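Local coordinates for protein beta-d-glucoside glucohydrolase (PDB 3ZZ1) that probably hydrolyses terminal, non-reducing beta-D-glucosyl residues to release beta-D-glucose, as a secreted family 3 beta-glucosidase of cellulose breakdown, at residues 53-58 with 294-299; 107-112 with 146-151; 241-246 with 268-273; 468-473 with 492-497; 486-491 with 498-503. All blocks are in the same frame, centred on the assembly; numbering follows the deposited sequence.

Contact 1. Residues 53-58 with 294-299; sequences SYPSLC and AAWYLT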
# COMPACT_ATOMS: atom_id res chain seq x y z
N SER A 53 3.36 -27.47 -21.82
CA SER A 53 4.18 -26.30 -22.14
C SER A 53 4.18 -25.26 -21.01
O SER A 53 4.25 -24.06 -21.24
CB SER A 53 3.75 -25.67 -23.48
OG SER A 53 3.98 -26.56 -24.56
N TYR A 54 4.10 -25.77 -19.78
CA TYR A 54 4.15 -24.94 -18.58
C TYR A 54 5.60 -24.73 -18.18
O TYR A 54 6.31 -25.70 -17.91
CB TYR A 54 3.35 -25.59 -17.45
CG TYR A 54 3.17 -24.70 -16.24
CD1 TYR A 54 2.37 -23.55 -16.30
CD2 TYR A 54 3.79 -25.00 -15.03
CE1 TYR A 54 2.20 -22.73 -15.19
CE2 TYR A 54 3.62 -24.19 -13.91
CZ TYR A 54 2.83 -23.06 -13.99
OH TYR A 54 2.68 -22.26 -12.88
N PRO A 55 6.06 -23.47 -18.15
CA PRO A 55 7.45 -23.20 -17.83
C PRO A 55 7.70 -23.33 -16.34
O PRO A 55 6.76 -23.53 -15.57
CB PRO A 55 7.62 -21.73 -18.26
CG PRO A 55 6.29 -21.13 -17.99
CD PRO A 55 5.28 -22.22 -18.31
N SER A 56 8.96 -23.23 -15.93
CA SER A 56 9.26 -23.03 -14.52
C SER A 56 8.72 -21.64 -14.20
O SER A 56 9.21 -20.64 -14.73
CB SER A 56 10.77 -23.08 -14.29
OG SER A 56 11.09 -22.64 -12.98
N LEU A 57 7.67 -21.59 -13.37
CA LEU A 57 7.04 -20.32 -13.02
C LEU A 57 8.04 -19.44 -12.29
O LEU A 57 8.71 -19.89 -11.36
CB LEU A 57 5.78 -20.54 -12.17
CG LEU A 57 4.81 -19.36 -12.05
CD1 LEU A 57 3.97 -19.19 -13.32
CD2 LEU A 57 3.91 -19.53 -10.84
N CYS A 58 8.16 -18.19 -12.73
CA CYS A 58 9.16 -17.28 -12.18
C CYS A 58 8.48 -16.20 -11.34
O CYS A 58 7.70 -15.40 -11.85
CB CYS A 58 10.00 -16.67 -13.30
SG CYS A 58 11.04 -15.27 -12.79
N ALA A 294 -4.87 -22.11 -13.75
CA ALA A 294 -5.92 -21.15 -14.12
C ALA A 294 -5.40 -19.72 -14.13
O ALA A 294 -5.79 -18.93 -14.98
CB ALA A 294 -7.11 -21.27 -13.19
N ALA A 295 -4.53 -19.40 -13.17
CA ALA A 295 -3.93 -18.06 -13.07
C ALA A 295 -3.03 -17.78 -14.26
O ALA A 295 -2.96 -16.65 -14.76
CB ALA A 295 -3.15 -17.93 -11.77
N TRP A 296 -2.35 -18.83 -14.72
CA TRP A 296 -1.47 -18.80 -15.88
C TRP A 296 -2.28 -18.57 -17.15
O TRP A 296 -1.92 -17.73 -17.99
CB TRP A 296 -0.70 -20.12 -15.92
CG TRP A 296 0.37 -20.26 -16.97
CD1 TRP A 296 1.50 -19.50 -17.12
CD2 TRP A 296 0.45 -21.29 -17.97
NE1 TRP A 296 2.25 -19.96 -18.17
CE2 TRP A 296 1.64 -21.06 -18.71
CE3 TRP A 296 -0.37 -22.37 -18.32
CZ2 TRP A 296 2.02 -21.88 -19.78
CZ3 TRP A 296 0.02 -23.19 -19.40
CH2 TRP A 296 1.20 -22.93 -20.11
N TYR A 297 -3.39 -19.30 -17.29
CA TYR A 297 -4.28 -19.16 -18.44
C TYR A 297 -5.03 -17.83 -18.43
O TYR A 297 -5.25 -17.24 -19.49
CB TYR A 297 -5.27 -20.32 -18.52
CG TYR A 297 -4.67 -21.60 -19.04
CD1 TYR A 297 -4.18 -21.69 -20.34
CD2 TYR A 297 -4.61 -22.74 -18.24
CE1 TYR A 297 -3.63 -22.88 -20.83
CE2 TYR A 297 -4.06 -23.93 -18.72
CZ TYR A 297 -3.58 -23.99 -20.01
OH TYR A 297 -3.04 -25.17 -20.49
N LEU A 298 -5.42 -17.38 -17.24
CA LEU A 298 -6.14 -16.12 -17.04
C LEU A 298 -5.35 -14.92 -17.55
O LEU A 298 -5.92 -14.01 -18.13
CB LEU A 298 -6.47 -15.93 -15.55
CG LEU A 298 -7.18 -14.63 -15.11
CD1 LEU A 298 -8.66 -14.67 -15.39
CD2 LEU A 298 -6.93 -14.36 -13.63
N THR A 299 -4.04 -14.94 -17.31
CA THR A 299 -3.15 -13.84 -17.68
C THR A 299 -2.57 -14.02 -19.08
O THR A 299 -1.76 -13.21 -19.52
CB THR A 299 -1.99 -13.69 -16.68
OG1 THR A 299 -1.43 -14.97 -16.40
CG2 THR A 299 -2.48 -13.06 -15.38
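Tyr54 drives the edge of its ring into one face of the Trp296 indole, a T-shaped (edge-to-face) stack. The phenol ring and the five-membered ring of the indole have centroids 4.7 Å apart and planes at 85°. Tyr54 CD1 does most of the touching, 3.4 Å from Trp296 CD2, and Tyr54 CE1 follows at 3.6 Å from Trp296 CG. With CG anti to N (chi1 -174°), Trp296 reaches out from the helix to that edge, the two side chains running past each other in opposite senses. The contact lies in the N-terminal domain of family 3, of the TIM-barrel clan, where the loop between strands 44-45 and 58-60 meets the last turns of helix 282-298; Tyr54 also rests on Ile292 and Leu293 of that helix. Apolar packing continues with Pro55 CD, 3.6 Å from Trp296 CZ2. Backbone joins in as well: Ser53 O approaches the six-membered end of the indole, 3.4 Å from Trp296 CZ2. Within the helix, Trp296 CE3 sits over the ring face of Tyr297. The hydrogen bonding at the helix end is local, Thr299 OG1 donating to a lone pair of Ala295 O at 2.8 Å, in the carbonyl plane.

Contact 2. Residues 107-112 with 146-151; sequences HVILGP and NGIQSV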
# COMPACT_ATOMS: atom_id res chain seq x y z
N HIS A 107 6.86 -14.08 -14.42
CA HIS A 107 5.43 -14.38 -14.50
C HIS A 107 4.63 -13.79 -13.34
O HIS A 107 3.49 -13.34 -13.53
CB HIS A 107 5.20 -15.89 -14.57
CG HIS A 107 5.98 -16.58 -15.65
ND1 HIS A 107 7.04 -17.41 -15.38
CD2 HIS A 107 5.86 -16.54 -17.00
CE1 HIS A 107 7.54 -17.87 -16.51
NE2 HIS A 107 6.84 -17.35 -17.51
N VAL A 108 5.21 -13.79 -12.15
CA VAL A 108 4.48 -13.38 -10.95
C VAL A 108 5.23 -12.28 -10.21
O VAL A 108 6.40 -12.45 -9.86
CB VAL A 108 4.20 -14.56 -9.97
CG1 VAL A 108 3.15 -14.18 -8.96
CG2 VAL A 108 3.75 -15.81 -10.72
N ILE A 109 4.56 -11.15 -9.98
CA ILE A 109 5.09 -10.08 -9.15
C ILE A 109 4.46 -10.14 -7.76
O ILE A 109 3.24 -10.26 -7.61
CB ILE A 109 4.91 -8.67 -9.80
CG1 ILE A 109 5.75 -7.62 -9.07
CG2 ILE A 109 3.45 -8.26 -9.87
CD1 ILE A 109 7.26 -7.78 -9.24
N LEU A 110 5.32 -10.10 -6.74
CA LEU A 110 4.89 -10.33 -5.36
C LEU A 110 4.39 -9.05 -4.70
O LEU A 110 5.08 -8.43 -3.88
CB LEU A 110 6.01 -11.01 -4.56
CG LEU A 110 6.49 -12.35 -5.14
CD1 LEU A 110 7.65 -12.91 -4.33
CD2 LEU A 110 5.36 -13.39 -5.24
N GLY A 111 3.18 -8.66 -5.08
CA GLY A 111 2.52 -7.43 -4.63
C GLY A 111 1.27 -7.26 -5.47
O GLY A 111 1.07 -8.00 -6.43
N PRO A 112 0.41 -6.27 -5.15
CA PRO A 112 0.51 -5.21 -4.14
C PRO A 112 0.15 -5.64 -2.71
O PRO A 112 -0.27 -6.78 -2.49
CB PRO A 112 -0.46 -4.16 -4.66
CG PRO A 112 -1.50 -4.95 -5.39
CD PRO A 112 -0.80 -6.13 -5.98
N ASN A 146 -5.73 -4.54 -11.56
CA ASN A 146 -6.22 -4.32 -12.93
C ASN A 146 -5.06 -3.88 -13.83
O ASN A 146 -4.85 -4.43 -14.90
CB ASN A 146 -7.34 -3.27 -12.94
CG ASN A 146 -7.92 -3.05 -14.34
OD1 ASN A 146 -7.64 -2.03 -14.99
ND2 ASN A 146 -8.73 -4.00 -14.81
N GLY A 147 -4.28 -2.90 -13.35
CA GLY A 147 -3.12 -2.39 -14.07
C GLY A 147 -2.08 -3.45 -14.37
O GLY A 147 -1.72 -3.65 -15.54
N ILE A 148 -1.59 -4.13 -13.33
CA ILE A 148 -0.58 -5.18 -13.48
C ILE A 148 -1.07 -6.27 -14.44
O ILE A 148 -0.38 -6.61 -15.41
CB ILE A 148 -0.19 -5.83 -12.12
CG1 ILE A 148 0.48 -4.81 -11.20
CG2 ILE A 148 0.75 -7.03 -12.33
CD1 ILE A 148 0.46 -5.22 -9.72
N GLN A 149 -2.26 -6.80 -14.18
CA GLN A 149 -2.75 -7.98 -14.91
C GLN A 149 -3.25 -7.69 -16.33
O GLN A 149 -3.35 -8.61 -17.15
CB GLN A 149 -3.78 -8.75 -14.08
CG GLN A 149 -3.22 -9.22 -12.73
CD GLN A 149 -4.08 -10.28 -12.03
OE1 GLN A 149 -5.25 -10.46 -12.34
NE2 GLN A 149 -3.47 -10.97 -11.07
N SER A 150 -3.51 -6.42 -16.64
CA SER A 150 -3.88 -6.04 -18.01
C SER A 150 -2.72 -6.27 -18.98
O SER A 150 -2.92 -6.41 -20.19
CB SER A 150 -4.28 -4.56 -18.07
OG SER A 150 -3.14 -3.74 -17.97
N VAL A 151 -1.51 -6.31 -18.42
CA VAL A 151 -0.27 -6.50 -19.17
C VAL A 151 -0.00 -7.99 -19.40
O VAL A 151 0.76 -8.37 -20.29
CB VAL A 151 0.93 -5.84 -18.43
CG1 VAL A 151 2.26 -6.15 -19.14
CG2 VAL A 151 0.72 -4.34 -18.32
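In a beta-alpha-beta crossover of the barrel-like N-terminal domain, Ile109 of strand 108-109 meets Ile148 near the end of helix 134-150, the helix that leads on to the neighbouring parallel strand 154-160. The two isoleucines cross at about a right angle and touch through their short branches, Ile109 CG2 lying 3.9 Å from Ile148 CG2. On the strand, CG1 is anti to the backbone N (chi1 -167°), which leaves CG2 in the crowded position between N and the carbonyl carbon, turned to the helix, while the longer branch leads away; the same side chain also packs on Val101 of helix 87-103. The longer branch of Ile148 reaches further along the chain, its CD1 coming 4.1 Å from Pro112 CD. The peptide bond before this proline is cis. Between strand and proline, Leu110 is the centre of an inverse gamma turn, closed by a weak bond from Gly111 N to Ile109 O. Pro112 is backed further by Met141, Thr144 and Ile145 of the same helix, and the four residues that touch here are all buried. At the helix end Ser150 OG donates to Gly147 O at 2.8 Å, tilted 29° from the carbonyl plane.

Contact 3. Residues 241-246 with 268-273; sequences HTTVQS and GPALTN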
# COMPACT_ATOMS: atom_id res chain seq x y z
N HIS A 241 4.70 -24.55 7.81
CA HIS A 241 5.13 -25.29 8.99
C HIS A 241 4.87 -26.80 8.95
O HIS A 241 5.61 -27.57 9.56
CB HIS A 241 4.55 -24.66 10.27
CG HIS A 241 5.06 -23.27 10.53
ND1 HIS A 241 6.14 -23.02 11.35
CD2 HIS A 241 4.66 -22.07 10.06
CE1 HIS A 241 6.37 -21.72 11.38
NE2 HIS A 241 5.49 -21.12 10.60
N THR A 242 3.84 -27.22 8.22
CA THR A 242 3.55 -28.65 8.05
C THR A 242 3.43 -29.06 6.58
O THR A 242 3.12 -28.24 5.72
CB THR A 242 2.23 -29.08 8.73
OG1 THR A 242 1.14 -28.34 8.15
CG2 THR A 242 2.28 -28.86 10.25
N THR A 243 3.63 -30.35 6.33
CA THR A 243 3.36 -30.94 5.02
C THR A 243 1.85 -31.10 4.81
O THR A 243 1.29 -30.54 3.86
CB THR A 243 4.06 -32.31 4.88
OG1 THR A 243 5.48 -32.12 4.95
CG2 THR A 243 3.69 -32.98 3.54
N VAL A 244 1.21 -31.83 5.71
CA VAL A 244 -0.17 -32.29 5.55
C VAL A 244 -1.25 -31.24 5.89
O VAL A 244 -2.14 -31.01 5.07
CB VAL A 244 -0.41 -33.60 6.34
CG1 VAL A 244 -1.88 -34.00 6.32
CG2 VAL A 244 0.44 -34.73 5.76
N GLN A 245 -1.17 -30.63 7.07
CA GLN A 245 -2.18 -29.65 7.50
C GLN A 245 -2.26 -28.44 6.56
O GLN A 245 -3.36 -27.98 6.22
CB GLN A 245 -1.96 -29.19 8.95
CG GLN A 245 -3.12 -28.33 9.48
CD GLN A 245 -2.87 -27.73 10.84
OE1 GLN A 245 -2.47 -28.42 11.79
NE2 GLN A 245 -3.12 -26.43 10.97
N SER A 246 -1.10 -27.92 6.14
CA SER A 246 -1.06 -26.77 5.23
C SER A 246 -1.80 -27.11 3.94
O SER A 246 -2.73 -26.39 3.53
CB SER A 246 0.39 -26.32 4.96
OG SER A 246 1.11 -27.29 4.21
N GLY A 268 7.31 -31.01 -2.18
CA GLY A 268 8.21 -31.78 -3.04
C GLY A 268 8.06 -33.26 -2.72
O GLY A 268 6.95 -33.78 -2.69
N PRO A 269 9.19 -33.95 -2.45
CA PRO A 269 9.13 -35.39 -2.15
C PRO A 269 8.22 -35.71 -0.96
O PRO A 269 7.54 -36.73 -0.97
CB PRO A 269 10.59 -35.75 -1.84
CG PRO A 269 11.40 -34.70 -2.54
CD PRO A 269 10.58 -33.44 -2.40
N ALA A 270 8.21 -34.83 0.05
CA ALA A 270 7.35 -35.02 1.22
C ALA A 270 5.86 -34.93 0.87
O ALA A 270 5.05 -35.66 1.45
CB ALA A 270 7.72 -34.03 2.32
N LEU A 271 5.51 -34.06 -0.08
CA LEU A 271 4.13 -33.99 -0.57
C LEU A 271 3.77 -35.25 -1.36
O LEU A 271 2.69 -35.82 -1.18
CB LEU A 271 3.87 -32.73 -1.41
CG LEU A 271 2.44 -32.54 -1.92
CD1 LEU A 271 1.42 -32.44 -0.78
CD2 LEU A 271 2.34 -31.32 -2.82
N THR A 272 4.68 -35.67 -2.24
CA THR A 272 4.55 -36.95 -2.94
C THR A 272 4.29 -38.08 -1.93
O THR A 272 3.37 -38.87 -2.12
CB THR A 272 5.79 -37.25 -3.82
OG1 THR A 272 5.85 -36.30 -4.89
CG2 THR A 272 5.74 -38.66 -4.41
N ASN A 273 5.08 -38.10 -0.86
CA ASN A 273 4.92 -39.09 0.21
C ASN A 273 3.60 -38.99 0.96
O ASN A 273 3.00 -40.01 1.32
CB ASN A 273 6.10 -39.02 1.19
CG ASN A 273 7.41 -39.49 0.58
OD1 ASN A 273 7.42 -40.15 -0.47
ND2 ASN A 273 8.52 -39.15 1.23
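Thr243 sets both branches of its side chain against Ala270, joining two short helices, 244-249 and 269-276, that follow strand 232-235 in the TIM-barrel-clan domain. Its methyl CG2 lies over the backbone, 3.7 Å from Ala270 O and 4.2 Å from Leu271 N, while the hydroxyl branch comes alongside the alanine methyl, Thr243 OG1 standing 3.9 Å from Ala270 CB. This split follows from the first torsion: OG1 is anti to the carbonyl carbon (chi1 -63°), which puts CG2 anti to the backbone N. The small alanine lets the backbones come close, the CA atoms of Thr243 and Leu271 being 6.4 Å apart. The hydroxyl of Thr243 has its bond outside the two segments, OG1 to Leu266 O, and the carbonyl of Thr243 accepts from Trp267 NE1; both partners belong to the chain just ahead of Gly268. One shell further out, Leu271 packs on Val32 of helix 25-32. Gly268 holds the N-cap position of helix 269-276 with a positive phi of 60°, and its carbonyl accepts from Thr272 N. In segment 241-246, Thr242 OG1 takes the N-H of Ser246, bonds to Glu214 OE2 as well, and so ties Thr242 to Ser246 at the start of this helical region. The same two residues are tied a second time by Ser246 OG, which donates to Thr242 O at 2.7 Å from 35° off the carbonyl plane.

Contact 4. Residues 468-473 with 492-497; sequences AVAGAN and LALPQV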
# COMPACT_ATOMS: atom_id res chain seq x y z
N ALA A 468 17.77 24.27 15.74
CA ALA A 468 18.98 25.06 15.52
C ALA A 468 18.82 26.03 14.35
O ALA A 468 19.22 27.20 14.44
CB ALA A 468 20.17 24.15 15.29
N VAL A 469 18.23 25.54 13.26
CA VAL A 469 17.96 26.36 12.08
C VAL A 469 16.98 27.50 12.42
O VAL A 469 17.13 28.62 11.93
CB VAL A 469 17.47 25.50 10.88
CG1 VAL A 469 16.98 26.37 9.71
CG2 VAL A 469 18.58 24.57 10.40
N ALA A 470 15.99 27.20 13.27
CA ALA A 470 15.03 28.21 13.73
C ALA A 470 15.68 29.28 14.61
O ALA A 470 15.22 30.42 14.65
CB ALA A 470 13.86 27.55 14.46
N GLY A 471 16.75 28.91 15.31
CA GLY A 471 17.54 29.87 16.07
C GLY A 471 18.29 30.86 15.19
O GLY A 471 18.66 31.95 15.65
N ALA A 472 18.51 30.50 13.93
CA ALA A 472 19.30 31.31 13.00
C ALA A 472 18.51 31.89 11.83
O ALA A 472 19.06 32.67 11.04
CB ALA A 472 20.50 30.51 12.50
N ASN A 473 17.23 31.54 11.71
CA ASN A 473 16.42 31.97 10.56
C ASN A 473 14.92 32.06 10.88
O ASN A 473 14.35 31.15 11.48
CB ASN A 473 16.66 31.04 9.36
CG ASN A 473 16.21 31.65 8.04
OD1 ASN A 473 15.02 31.87 7.82
ND2 ASN A 473 17.16 31.90 7.15
N LEU A 492 6.53 22.24 15.24
CA LEU A 492 5.42 23.18 15.06
C LEU A 492 5.38 24.29 16.12
O LEU A 492 4.81 25.35 15.88
CB LEU A 492 4.08 22.45 15.03
CG LEU A 492 3.87 21.57 13.80
CD1 LEU A 492 2.73 20.60 14.04
CD2 LEU A 492 3.63 22.41 12.55
N ALA A 493 5.99 24.02 17.27
CA ALA A 493 6.06 24.98 18.37
C ALA A 493 7.03 26.12 18.08
O ALA A 493 7.00 27.16 18.75
CB ALA A 493 6.43 24.27 19.66
N LEU A 494 7.90 25.93 17.09
CA LEU A 494 8.85 26.95 16.66
C LEU A 494 8.17 27.93 15.71
O LEU A 494 7.79 27.55 14.60
CB LEU A 494 10.06 26.31 15.98
CG LEU A 494 10.91 25.33 16.79
CD1 LEU A 494 11.70 24.43 15.84
CD2 LEU A 494 11.85 26.06 17.74
N PRO A 495 8.02 29.19 16.14
CA PRO A 495 7.34 30.21 15.33
C PRO A 495 8.03 30.48 13.99
O PRO A 495 7.40 31.00 13.06
CB PRO A 495 7.39 31.46 16.22
CG PRO A 495 7.65 30.96 17.59
CD PRO A 495 8.50 29.75 17.42
N GLN A 496 9.31 30.13 13.90
CA GLN A 496 10.11 30.33 12.69
C GLN A 496 9.78 29.33 11.58
O GLN A 496 9.98 29.63 10.39
CB GLN A 496 11.61 30.26 13.03
CG GLN A 496 12.11 31.37 13.96
CD GLN A 496 11.92 31.06 15.44
OE1 GLN A 496 11.50 29.95 15.82
NE2 GLN A 496 12.23 32.03 16.28
N VAL A 497 9.28 28.16 11.96
CA VAL A 497 8.84 27.14 11.00
C VAL A 497 7.53 27.61 10.37
O VAL A 497 6.47 27.59 11.01
CB VAL A 497 8.66 25.75 11.67
CG1 VAL A 497 8.02 24.75 10.70
CG2 VAL A 497 10.00 25.23 12.16
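ND2 of Asn473 is gripped by two carbonyl oxygens, Ala425 O and Lys428 O, its OD1 is hydrogen-bonded to Asn475 N, and the backbone O of the same residue rests 3.3 Å from Gln496 CB. The contact belongs to the alpha/beta C-terminal domain of family 3: the C-terminal part of helix 462-472 runs beside a type I beta turn, Leu494 to Val497, that leads into strand 497-502. Gln496 lies across the last part of the helix. Its CG is 3.3 Å from Ala470 O, and a bend at chi2 (85°) brings the amide back over the alanine, OE1 lying 3.6 Å from Ala470 CB. These are van der Waals approaches; the backbone of Gln496 makes its hydrogen bonding with Val476. Leu494 adds to the cover of Ala470 by presenting both methyls to it, CD1 at 4.0 Å and CD2 at 4.1 Å from Ala470 CB, and it also touches Val466 and Gln467 of the helix. With an alanine here in place of Gln496, CG and the amide are gone, which would probably strip Ala470 of part of its cover and open a gap above it. The turn itself is closed by Val497 N, which donates to Leu494 O at 3.1 Å.

Contact 5. Residues 486-491 with 498-503; sequences IILEQI and KAVVWA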
# COMPACT_ATOMS: atom_id res chain seq x y z
N ILE A 486 5.10 11.04 12.04
CA ILE A 486 6.10 11.54 12.97
C ILE A 486 5.37 12.58 13.81
O ILE A 486 4.54 13.32 13.28
CB ILE A 486 7.26 12.23 12.20
CG1 ILE A 486 8.13 11.20 11.50
CG2 ILE A 486 8.10 13.14 13.11
CD1 ILE A 486 8.99 11.79 10.39
N ILE A 487 5.65 12.62 15.11
CA ILE A 487 5.11 13.68 15.96
C ILE A 487 5.84 14.98 15.63
O ILE A 487 7.07 15.08 15.76
CB ILE A 487 5.21 13.33 17.47
CG1 ILE A 487 4.55 11.97 17.77
CG2 ILE A 487 4.62 14.44 18.33
CD1 ILE A 487 3.03 11.95 17.69
N LEU A 488 5.09 15.98 15.17
CA LEU A 488 5.68 17.21 14.65
C LEU A 488 5.57 18.39 15.62
O LEU A 488 5.91 19.52 15.27
CB LEU A 488 5.06 17.56 13.29
CG LEU A 488 5.23 16.56 12.15
CD1 LEU A 488 4.22 16.83 11.06
CD2 LEU A 488 6.66 16.55 11.60
N GLU A 489 5.11 18.10 16.83
CA GLU A 489 4.80 19.13 17.83
C GLU A 489 5.98 20.00 18.27
O GLU A 489 5.80 21.18 18.55
CB GLU A 489 4.11 18.51 19.04
CG GLU A 489 2.79 17.86 18.71
CD GLU A 489 1.81 18.83 18.07
OE1 GLU A 489 1.53 19.88 18.68
OE2 GLU A 489 1.33 18.53 16.96
N GLN A 490 7.17 19.40 18.35
CA GLN A 490 8.39 20.15 18.64
C GLN A 490 8.74 21.12 17.52
O GLN A 490 9.17 22.26 17.77
CB GLN A 490 9.57 19.20 18.84
CG GLN A 490 9.74 18.70 20.25
CD GLN A 490 11.16 18.83 20.73
OE1 GLN A 490 12.07 19.06 19.94
NE2 GLN A 490 11.37 18.68 22.02
N ILE A 491 8.56 20.67 16.29
CA ILE A 491 8.84 21.47 15.11
C ILE A 491 7.79 22.58 14.96
O ILE A 491 8.12 23.73 14.63
CB ILE A 491 8.94 20.58 13.85
CG1 ILE A 491 10.26 19.79 13.89
CG2 ILE A 491 8.82 21.39 12.57
CD1 ILE A 491 10.30 18.61 12.96
N LYS A 498 7.61 28.05 9.12
CA LYS A 498 6.46 28.62 8.42
C LYS A 498 5.78 27.62 7.50
O LYS A 498 4.57 27.72 7.25
CB LYS A 498 6.88 29.86 7.62
CG LYS A 498 7.44 31.00 8.47
CD LYS A 498 6.35 31.74 9.23
CE LYS A 498 6.95 32.75 10.21
NZ LYS A 498 8.15 33.43 9.63
N ALA A 499 6.54 26.65 6.99
CA ALA A 499 5.99 25.62 6.12
C ALA A 499 6.47 24.23 6.49
O ALA A 499 7.64 24.04 6.83
CB ALA A 499 6.30 25.91 4.67
N VAL A 500 5.55 23.26 6.43
CA VAL A 500 5.88 21.85 6.61
C VAL A 500 5.39 21.05 5.40
O VAL A 500 4.20 21.02 5.09
CB VAL A 500 5.29 21.28 7.92
CG1 VAL A 500 5.66 19.81 8.08
CG2 VAL A 500 5.78 22.07 9.13
N VAL A 501 6.35 20.42 4.72
CA VAL A 501 6.09 19.65 3.51
C VAL A 501 6.26 18.16 3.83
O VAL A 501 7.38 17.67 3.99
CB VAL A 501 7.08 20.04 2.38
CG1 VAL A 501 6.73 19.30 1.09
CG2 VAL A 501 7.06 21.54 2.14
N TRP A 502 5.13 17.47 3.96
CA TRP A 502 5.13 16.02 4.12
C TRP A 502 5.31 15.40 2.74
O TRP A 502 4.34 15.16 2.01
CB TRP A 502 3.82 15.55 4.77
CG TRP A 502 3.88 14.16 5.35
CD1 TRP A 502 3.40 13.01 4.78
CD2 TRP A 502 4.45 13.77 6.61
NE1 TRP A 502 3.64 11.93 5.61
CE2 TRP A 502 4.28 12.37 6.73
CE3 TRP A 502 5.09 14.47 7.64
CZ2 TRP A 502 4.74 11.66 7.85
CZ3 TRP A 502 5.53 13.77 8.76
CH2 TRP A 502 5.36 12.37 8.85
N ALA A 503 6.56 15.15 2.38
CA ALA A 503 6.90 14.73 1.02
C ALA A 503 6.72 13.22 0.80
O ALA A 503 6.67 12.77 -0.34
CB ALA A 503 8.31 15.17 0.68
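Trp502 sends its indole across to Ile486 and Leu488, and the side chain can be followed outward from the strand. CB leaves the backbone with CG anti to N (chi1 -163°), and the second torsion (-101°) turns the ring so that its six-membered end leads. On the five-membered part NE1 is hydrogen-bonded to Tyr530 OH. Further out, CZ3 meets both methyls of Leu488, 4.0 Å from CD1 and 4.1 Å from CD2. At the tip, CH2 touches Ile486 at several points: the backbone N at 3.5 Å, CB at 3.9 Å and CD1 at 4.0 Å. Ile486 CB lies at the edge of the indole, in its plane, whereas the backbone N and the leucine approach obliquely. Leu488 CD1 also reaches towards the strand, more loosely, at 4.5 Å from Val500 CG1. Cutting the side chain back to an alanine here removes the whole indole, which would probably leave a gap beside Ile486 and Leu488 and deprive Tyr530 OH of this partner. The contact is buried and lies inside a beta-alpha-beta unit: strand 476-482, helix 489-492, with Leu488 at its N-cap position, and strand 497-502. Val480 of the neighbouring parallel strand touches both Ile486 and Trp502, and Leu334 of antiparallel strand 332-336 packs on Leu488, Val500 and Trp502 from the other neighbouring strand.

From the N terminus, contact 1 opens first and closes last in the barrel-like domain, tying the loop before strand 58-60 to helix 282-298. Contacts 2 and 3 both fall within that span, in series: one packs strand 108-109 on helix 134-150, the other joins helices 244-249 and 269-276. Contacts 1 and 2 also touch directly, Cys58 O lying 3.0 Å from Val108 N, probably a hydrogen bond between neighbouring strands. Contacts 4 and 5 follow in the C-terminal alpha/beta domain, on the opposite side of the chain's centre. Each has one segment between the two of the other, so the two loops cross, and they touch where Val497 CG2 meets Ile491 O.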